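PDB 1SR4: cytolethal distending toxin protein C, which forms one of the three subunits of the Haemophilus ducreyi cytolethal distending toxin, a bacterial genotoxin, and is a ricin-like lectin-type protein that probably binds carbohydrate. Local coordinates for residues 48-53 / 64-69; 100-105 / 141-146. All coordinates share one frame; numbering follows the deposited sequence.

Interaction 1 (48-53 / 64-69); sequences LIDYKG and TLVQFK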
ATOM      1  N   LEU C  48       3.300  -2.368 -15.427  1.00 12.46           N
ATOM      2  CA  LEU C  48       1.890  -2.648 -15.272  1.00 13.14           C
ATOM      3  C   LEU C  48       1.093  -1.498 -15.855  1.00 12.77           C
ATOM      4  O   LEU C  48       1.177  -0.393 -15.356  1.00 12.82           O
ATOM      5  CB  LEU C  48       1.555  -2.830 -13.785  1.00 12.58           C
ATOM      6  CG  LEU C  48       0.110  -3.238 -13.461  1.00 15.72           C
ATOM      7  CD1 LEU C  48      -0.126  -4.672 -13.953  1.00 15.23           C
ATOM      8  CD2 LEU C  48      -0.140  -3.158 -11.940  1.00 17.24           C
ATOM      9  N   ILE C  49       0.324  -1.746 -16.912  1.00 13.09           N
ATOM     10  CA  ILE C  49      -0.466  -0.672 -17.503  1.00 13.81           C
ATOM     11  C   ILE C  49      -1.944  -1.055 -17.555  1.00 13.70           C
ATOM     12  O   ILE C  49      -2.284  -2.208 -17.808  1.00 12.52           O
ATOM     13  CB  ILE C  49       0.051  -0.312 -18.924  1.00 17.72           C
ATOM     14  CG1 ILE C  49      -0.107  -1.498 -19.866  1.00 19.76           C
ATOM     15  CG2 ILE C  49       1.531   0.078 -18.873  1.00 17.67           C
ATOM     16  CD1 ILE C  49      -1.444  -1.513 -20.572  1.00 30.21           C
ATOM     17  N   ASP C  50      -2.826  -0.097 -17.304  1.00 12.34           N
ATOM     18  CA  ASP C  50      -4.255  -0.392 -17.315  1.00 14.32           C
ATOM     19  C   ASP C  50      -4.827  -0.350 -18.718  1.00 14.88           C
ATOM     20  O   ASP C  50      -4.522   0.557 -19.481  1.00 14.37           O
ATOM     21  CB  ASP C  50      -5.024   0.605 -16.442  1.00 15.26           C
ATOM     22  CG  ASP C  50      -4.658   0.493 -14.974  1.00 18.82           C
ATOM     23  OD1 ASP C  50      -3.883  -0.421 -14.627  1.00 20.61           O
ATOM     24  OD2 ASP C  50      -5.144   1.310 -14.170  1.00 19.29           O
ATOM     25  N   TYR C  51      -5.666  -1.327 -19.049  1.00 13.11           N
ATOM     26  CA  TYR C  51      -6.294  -1.360 -20.359  1.00 15.29           C
ATOM     27  C   TYR C  51      -7.565  -0.507 -20.324  1.00 16.79           C
ATOM     28  O   TYR C  51      -8.426  -0.695 -19.463  1.00 17.37           O
ATOM     29  CB  TYR C  51      -6.643  -2.789 -20.754  1.00 14.70           C
ATOM     30  CG  TYR C  51      -7.155  -2.860 -22.161  1.00 15.00           C
ATOM     31  CD1 TYR C  51      -6.354  -2.453 -23.227  1.00 15.71           C
ATOM     32  CD2 TYR C  51      -8.443  -3.284 -22.427  1.00 13.45           C
ATOM     33  CE1 TYR C  51      -6.835  -2.466 -24.533  1.00 16.50           C
ATOM     34  CE2 TYR C  51      -8.936  -3.295 -23.730  1.00 17.84           C
ATOM     35  CZ  TYR C  51      -8.127  -2.887 -24.777  1.00 15.12           C
ATOM     36  OH  TYR C  51      -8.612  -2.911 -26.070  1.00 16.67           O
ATOM     37  N   LYS C  52      -7.684   0.421 -21.268  1.00 17.04           N
ATOM     38  CA  LYS C  52      -8.816   1.336 -21.297  1.00 19.25           C
ATOM     39  C   LYS C  52      -9.954   0.995 -22.257  1.00 20.11           C
ATOM     40  O   LYS C  52     -10.991   1.659 -22.237  1.00 20.60           O
ATOM     41  CB  LYS C  52      -8.317   2.751 -21.603  1.00 21.45           C
ATOM     42  CG  LYS C  52      -7.087   3.171 -20.796  1.00 25.79           C
ATOM     43  CD  LYS C  52      -7.309   3.036 -19.292  1.00 27.24           C
ATOM     44  CE  LYS C  52      -8.360   4.008 -18.770  1.00 28.21           C
ATOM     45  NZ  LYS C  52      -7.916   5.423 -18.847  1.00 27.98           N
ATOM     46  N   GLY C  53      -9.771  -0.030 -23.082  1.00 20.92           N
ATOM     47  CA  GLY C  53     -10.813  -0.410 -24.026  1.00 20.63           C
ATOM     48  C   GLY C  53     -12.019  -1.009 -23.331  1.00 20.87           C
ATOM     49  O   GLY C  53     -11.902  -1.551 -22.233  1.00 19.15           O
ATOM     50  N   THR C  64      -9.809  -5.673 -12.651  1.00 10.39           N
ATOM     51  CA  THR C  64      -9.171  -4.548 -13.340  1.00 10.91           C
ATOM     52  C   THR C  64      -8.409  -5.044 -14.565  1.00 10.23           C
ATOM     53  O   THR C  64      -7.510  -5.872 -14.450  1.00  8.81           O
ATOM     54  CB  THR C  64      -8.167  -3.833 -12.413  1.00 10.45           C
ATOM     55  OG1 THR C  64      -8.856  -3.346 -11.256  1.00 10.91           O
ATOM     56  CG2 THR C  64      -7.475  -2.678 -13.153  1.00  7.94           C
ATOM     57  N   LEU C  65      -8.751  -4.523 -15.735  1.00 10.14           N
ATOM     58  CA  LEU C  65      -8.092  -4.958 -16.962  1.00  9.77           C
ATOM     59  C   LEU C  65      -6.717  -4.321 -17.100  1.00  8.88           C
ATOM     60  O   LEU C  65      -6.565  -3.112 -16.932  1.00  9.16           O
ATOM     61  CB  LEU C  65      -8.977  -4.629 -18.179  1.00 10.46           C
ATOM     62  CG  LEU C  65     -10.378  -5.261 -18.115  1.00 11.26           C
ATOM     63  CD1 LEU C  65     -11.103  -5.009 -19.432  1.00 12.16           C
ATOM     64  CD2 LEU C  65     -10.285  -6.768 -17.857  1.00 11.88           C
ATOM     65  N   VAL C  66      -5.713  -5.147 -17.383  1.00  9.18           N
ATOM     66  CA  VAL C  66      -4.344  -4.669 -17.529  1.00 10.21           C
ATOM     67  C   VAL C  66      -3.572  -5.436 -18.593  1.00  9.58           C
ATOM     68  O   VAL C  66      -4.068  -6.383 -19.203  1.00 10.78           O
ATOM     69  CB  VAL C  66      -3.519  -4.824 -16.205  1.00  9.51           C
ATOM     70  CG1 VAL C  66      -4.238  -4.148 -15.030  1.00 10.99           C
ATOM     71  CG2 VAL C  66      -3.278  -6.313 -15.910  1.00 11.55           C
ATOM     72  N   GLN C  67      -2.344  -4.991 -18.812  1.00 11.04           N
ATOM     73  CA  GLN C  67      -1.430  -5.666 -19.713  1.00 10.46           C
ATOM     74  C   GLN C  67      -0.111  -5.635 -18.953  1.00 10.47           C
ATOM     75  O   GLN C  67       0.121  -4.737 -18.150  1.00  9.48           O
ATOM     76  CB  GLN C  67      -1.278  -4.914 -21.038  1.00 11.90           C
ATOM     77  CG  GLN C  67      -2.518  -4.924 -21.925  1.00 13.76           C
ATOM     78  CD  GLN C  67      -2.303  -4.103 -23.185  1.00 17.48           C
ATOM     79  OE1 GLN C  67      -1.993  -2.918 -23.105  1.00 16.22           O
ATOM     80  NE2 GLN C  67      -2.456  -4.732 -24.351  1.00 15.29           N
ATOM     81  N   PHE C  68       0.737  -6.627 -19.189  1.00 10.15           N
ATOM     82  CA  PHE C  68       2.046  -6.673 -18.562  1.00 10.18           C
ATOM     83  C   PHE C  68       2.985  -6.384 -19.733  1.00 11.37           C
ATOM     84  O   PHE C  68       3.148  -7.211 -20.630  1.00 11.64           O
ATOM     85  CB  PHE C  68       2.294  -8.059 -17.967  1.00  9.33           C
ATOM     86  CG  PHE C  68       1.269  -8.455 -16.931  1.00 11.74           C
ATOM     87  CD1 PHE C  68       1.222  -7.814 -15.698  1.00 11.08           C
ATOM     88  CD2 PHE C  68       0.303  -9.417 -17.220  1.00 11.88           C
ATOM     89  CE1 PHE C  68       0.221  -8.125 -14.765  1.00 11.76           C
ATOM     90  CE2 PHE C  68      -0.696  -9.729 -16.293  1.00 11.88           C
ATOM     91  CZ  PHE C  68      -0.735  -9.083 -15.070  1.00 10.37           C
ATOM     92  N   LYS C  69       3.590  -5.199 -19.717  1.00 11.17           N
ATOM     93  CA  LYS C  69       4.474  -4.751 -20.790  1.00 11.49           C
ATOM     94  C   LYS C  69       5.963  -4.884 -20.510  1.00 12.50           C
ATOM     95  O   LYS C  69       6.437  -4.639 -19.399  1.00 13.52           O
ATOM     96  CB  LYS C  69       4.147  -3.289 -21.121  1.00 13.06           C
ATOM     97  CG  LYS C  69       4.990  -2.660 -22.227  1.00 12.84           C
ATOM     98  CD  LYS C  69       4.704  -1.161 -22.321  1.00 14.11           C
ATOM     99  CE  LYS C  69       5.700  -0.443 -23.242  1.00 14.78           C
ATOM    100  NZ  LYS C  69       7.110  -0.684 -22.812  1.00 11.49           N
TER
HETATM  101  O   HOH W   1      -8.285  -1.080 -16.620  1.00 18.03           O
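Leu48 and Phe68 lie side by side and point the same way from neighbouring antiparallel strands, with Leu48 CD1 3.6 Å from Phe68 CE1. Leu48 reaches the ring because its CG stands anti to the backbone N (chi1 -176°). The same methyl also meets Val66 CG2 at 4.1 Å. On the other face of the sheet Ile49 and Gln67 cross obliquely: Ile49 CD1 lies against Gln67 CB at 3.4 Å, while the extended glutamine chain runs past Ile49 CD1 with its amide beside that methyl, and NE2 bonds Thr93 OG1 and Cys87 O. In the backbone, Ile49 and Gln67 form a hydrogen-bonded antiparallel pair, Ile49 N to Gln67 O at 3.2 Å and nearly straight (178°), and Gln67 N to Ile49 O at 3.0 Å. Strands 46-50 and 64-69 are neighbours in the antiparallel sheet of the β-trefoil, the ricin-type fold of this toxin family. Past the end of strand 46-50, Tyr51 N still donates to Leu65 O at 2.9 Å, from 49° out of the carbonyl plane. Water 1 donates to the same Leu65 O and to Tyr51 O, so that one carbonyl is gripped twice. The tyrosine CB packs on Leu65 CB at 3.9 Å, its ring turns an edge to Leu65 CD1, and its hydroxyl bonds Glu55. Asp50 instead gives its carboxylate to Ser21 OG and Asn19 N of the neighbouring CdtB subunit.

Interaction 2 (100-105 / 141-146); sequences TNTGAF and AYQWGI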
ATOM      1  N   THR C 100      -8.123 -10.280  -3.664  1.00  9.95           N
ATOM      2  CA  THR C 100      -8.514 -11.308  -2.695  1.00  9.92           C
ATOM      3  C   THR C 100      -8.353 -10.778  -1.271  1.00 10.16           C
ATOM      4  O   THR C 100      -7.816  -9.679  -1.067  1.00 10.03           O
ATOM      5  CB  THR C 100      -7.621 -12.558  -2.796  1.00 10.35           C
ATOM      6  OG1 THR C 100      -6.311 -12.243  -2.316  1.00  9.51           O
ATOM      7  CG2 THR C 100      -7.533 -13.048  -4.222  1.00 10.45           C
ATOM      8  N   ASN C 101      -8.793 -11.564  -0.288  1.00  8.63           N
ATOM      9  CA  ASN C 101      -8.667 -11.148   1.105  1.00  8.96           C
ATOM     10  C   ASN C 101      -7.244 -11.281   1.636  1.00 10.24           C
ATOM     11  O   ASN C 101      -6.993 -10.960   2.809  1.00 11.91           O
ATOM     12  CB  ASN C 101      -9.636 -11.935   2.019  1.00  8.25           C
ATOM     13  CG  ASN C 101      -9.397 -13.455   2.013  1.00  9.22           C
ATOM     14  OD1 ASN C 101      -8.701 -14.005   1.152  1.00 10.96           O
ATOM     15  ND2 ASN C 101     -10.000 -14.144   2.990  1.00  8.87           N
ATOM     16  N   THR C 102      -6.309 -11.755   0.812  1.00  9.87           N
ATOM     17  CA  THR C 102      -4.929 -11.874   1.295  1.00  9.45           C
ATOM     18  C   THR C 102      -3.942 -10.910   0.645  1.00 10.26           C
ATOM     19  O   THR C 102      -2.815 -10.762   1.136  1.00 10.62           O
ATOM     20  CB  THR C 102      -4.329 -13.280   1.088  1.00  8.05           C
ATOM     21  OG1 THR C 102      -4.055 -13.483  -0.301  1.00  9.76           O
ATOM     22  CG2 THR C 102      -5.281 -14.366   1.597  1.00  8.19           C
ATOM     23  N   GLY C 103      -4.342 -10.261  -0.447  1.00  8.43           N
ATOM     24  CA  GLY C 103      -3.414  -9.368  -1.128  1.00  7.34           C
ATOM     25  C   GLY C 103      -2.842 -10.061  -2.360  1.00  8.88           C
ATOM     26  O   GLY C 103      -2.155  -9.449  -3.175  1.00  8.22           O
ATOM     27  N   ALA C 104      -3.078 -11.366  -2.465  1.00  7.86           N
ATOM     28  CA  ALA C 104      -2.658 -12.106  -3.641  1.00  8.10           C
ATOM     29  C   ALA C 104      -3.732 -11.770  -4.677  1.00  9.08           C
ATOM     30  O   ALA C 104      -4.812 -11.281  -4.317  1.00  8.46           O
ATOM     31  CB  ALA C 104      -2.681 -13.593  -3.362  1.00  8.35           C
ATOM     32  N   PHE C 105      -3.441 -12.051  -5.943  1.00  8.43           N
ATOM     33  CA  PHE C 105      -4.394 -11.810  -7.015  1.00 10.06           C
ATOM     34  C   PHE C 105      -4.617 -13.066  -7.822  1.00 11.08           C
ATOM     35  O   PHE C 105      -3.725 -13.927  -7.926  1.00 10.51           O
ATOM     36  CB  PHE C 105      -3.881 -10.734  -7.988  1.00  8.02           C
ATOM     37  CG  PHE C 105      -3.829  -9.372  -7.387  1.00 10.63           C
ATOM     38  CD1 PHE C 105      -4.958  -8.551  -7.408  1.00  8.87           C
ATOM     39  CD2 PHE C 105      -2.692  -8.948  -6.708  1.00  8.68           C
ATOM     40  CE1 PHE C 105      -4.958  -7.316  -6.746  1.00  9.73           C
ATOM     41  CE2 PHE C 105      -2.688  -7.709  -6.043  1.00 10.25           C
ATOM     42  CZ  PHE C 105      -3.823  -6.902  -6.066  1.00  6.68           C
ATOM     43  N   ALA C 141      -2.035 -22.290  -6.342  1.00  9.18           N
ATOM     44  CA  ALA C 141      -1.824 -22.501  -7.777  1.00  9.44           C
ATOM     45  C   ALA C 141      -2.503 -21.417  -8.620  1.00  9.36           C
ATOM     46  O   ALA C 141      -2.073 -21.128  -9.733  1.00 10.32           O
ATOM     47  CB  ALA C 141      -2.335 -23.910  -8.187  1.00  8.33           C
ATOM     48  N   TYR C 142      -3.549 -20.805  -8.063  1.00  9.56           N
ATOM     49  CA  TYR C 142      -4.314 -19.755  -8.738  1.00  9.81           C
ATOM     50  C   TYR C 142      -3.890 -18.361  -8.334  1.00 10.49           C
ATOM     51  O   TYR C 142      -4.393 -17.390  -8.883  1.00  9.40           O
ATOM     52  CB  TYR C 142      -5.797 -19.865  -8.365  1.00 12.60           C
ATOM     53  CG  TYR C 142      -6.489 -21.075  -8.906  1.00 11.32           C
ATOM     54  CD1 TYR C 142      -7.317 -20.977 -10.015  1.00 14.34           C
ATOM     55  CD2 TYR C 142      -6.283 -22.320  -8.334  1.00 11.83           C
ATOM     56  CE1 TYR C 142      -7.929 -22.103 -10.558  1.00 14.59           C
ATOM     57  CE2 TYR C 142      -6.886 -23.454  -8.858  1.00 16.26           C
ATOM     58  CZ  TYR C 142      -7.707 -23.336  -9.970  1.00 17.44           C
ATOM     59  OH  TYR C 142      -8.305 -24.451 -10.492  1.00 19.37           O
ATOM     60  N   GLN C 143      -2.982 -18.275  -7.365  1.00  9.04           N
ATOM     61  CA  GLN C 143      -2.556 -17.004  -6.801  1.00  8.67           C
ATOM     62  C   GLN C 143      -1.265 -16.428  -7.321  1.00  8.03           C
ATOM     63  O   GLN C 143      -0.288 -17.139  -7.511  1.00  7.79           O
ATOM     64  CB  GLN C 143      -2.451 -17.150  -5.289  1.00  8.30           C
ATOM     65  CG  GLN C 143      -3.737 -17.639  -4.605  1.00  6.26           C
ATOM     66  CD  GLN C 143      -3.550 -17.705  -3.108  1.00  6.53           C
ATOM     67  OE1 GLN C 143      -2.874 -16.851  -2.527  1.00  7.26           O
ATOM     68  NE2 GLN C 143      -4.156 -18.701  -2.467  1.00  7.41           N
ATOM     69  N   TRP C 144      -1.271 -15.112  -7.492  1.00  8.77           N
ATOM     70  CA  TRP C 144      -0.134 -14.376  -8.009  1.00  9.12           C
ATOM     71  C   TRP C 144       0.259 -13.188  -7.140  1.00  9.26           C
ATOM     72  O   TRP C 144      -0.596 -12.504  -6.573  1.00 10.29           O
ATOM     73  CB  TRP C 144      -0.483 -13.886  -9.414  1.00  8.24           C
ATOM     74  CG  TRP C 144      -0.732 -15.052 -10.311  1.00 10.49           C
ATOM     75  CD1 TRP C 144      -1.904 -15.735 -10.478  1.00 10.27           C
ATOM     76  CD2 TRP C 144       0.264 -15.779 -11.026  1.00  9.38           C
ATOM     77  NE1 TRP C 144      -1.689 -16.860 -11.249  1.00 10.51           N
ATOM     78  CE2 TRP C 144      -0.366 -16.910 -11.596  1.00 10.66           C
ATOM     79  CE3 TRP C 144       1.637 -15.588 -11.233  1.00 10.47           C
ATOM     80  CZ2 TRP C 144       0.334 -17.852 -12.365  1.00  9.58           C
ATOM     81  CZ3 TRP C 144       2.334 -16.524 -11.991  1.00 13.39           C
ATOM     82  CH2 TRP C 144       1.681 -17.642 -12.547  1.00 12.22           C
ATOM     83  N   GLY C 145       1.557 -12.938  -7.047  1.00  8.02           N
ATOM     84  CA  GLY C 145       2.015 -11.790  -6.287  1.00  9.10           C
ATOM     85  C   GLY C 145       2.485 -10.729  -7.267  1.00 10.31           C
ATOM     86  O   GLY C 145       3.251 -11.036  -8.180  1.00 10.80           O
ATOM     87  N   ILE C 146       1.986  -9.504  -7.127  1.00  9.90           N
ATOM     88  CA  ILE C 146       2.412  -8.390  -7.980  1.00  9.53           C
ATOM     89  C   ILE C 146       3.410  -7.738  -7.032  1.00  6.91           C
ATOM     90  O   ILE C 146       3.033  -6.978  -6.145  1.00  6.81           O
ATOM     91  CB  ILE C 146       1.236  -7.427  -8.295  1.00 11.64           C
ATOM     92  CG1 ILE C 146       0.254  -8.074  -9.286  1.00 14.76           C
ATOM     93  CG2 ILE C 146       1.756  -6.163  -9.003  1.00 10.59           C
ATOM     94  CD1 ILE C 146      -0.279  -9.395  -8.848  1.00 20.32           C
TER
HETATM   95  O   HOH W   2      -2.298 -15.521  -0.293  1.00  8.72           O
HETATM   96  O   HOH W   3       0.527  -9.327  -4.305  1.00  5.35           O
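Phe105 and Trp144 form a single antiparallel bridge of the hydrogen-bonded kind, Phe105 N donating to Trp144 O at 2.9 Å and Trp144 N to Phe105 O at 2.8 Å, both donors lying in the carbonyl planes, although the touching parts run 91° apart end to end. Consistent with this near-perpendicular course, the pairing does not extend beyond one residue pair. Beside it, the phenylalanine ring and Ile146 cross at about a right angle, and Ile146 CD1 comes to 3.3 Å from Phe105 CD2, a tight apolar contact. Trp144 turns the edge of its indole to Phe105 O, with CD1 3.6 Å from that oxygen, and sends NE1 away to Ile116 O. Gln143 works on the other flank. Its CG is anti to the carbonyl carbon (chi1 -56°) and the chain runs on extended, bringing OE1 to 3.4 Å from Ala104 CB; water 2 donates to OE1 and accepts from Thr102 OG1, while NE2 bonds Phe138 O of its own chain and Leu200 O of the CdtA subunit. The loop facing this glutamine is held by two consecutive ST turns sharing Thr102: Thr100 OG1 accepts from Thr102 N and donates to Ala104 O, and Thr102 OG1 accepts from Ala104 N at 3.2 Å. Water 3 bridges Gly103 O and Ile146 N. The Phe105–Trp144 bridge brings together 105-109 and 144-147, the outermost strands of the six-stranded sheet, consistent with closure of the β-trefoil barrel; Trp144 and Ile146 also pack on strand 19-24, and Trp144 reaches Ile107 of strand 105-109.

Both contacts are buried and both reach the same antiparallel sheet, yet they do not touch: their centres lie about 17 Å apart and their nearest atoms about 5 Å. Interaction 1 pairs two strands inside the sheet over three successive bridges and buries 494 Å², whereas interaction 2 joins a turn and the first residue of outer strand 105-109 to the other outer strand, 144-147, through one bridge and buries 266 Å². The first combines three backbone bonds with packing on both faces; the second has two backbone bonds, two bridging waters and a loop braced internally by threonine hydroxyls. Their surroundings differ too: 48-53 / 64-69 borders CdtB, while 100-105 / 141-146 meets CdtA as well as CdtB.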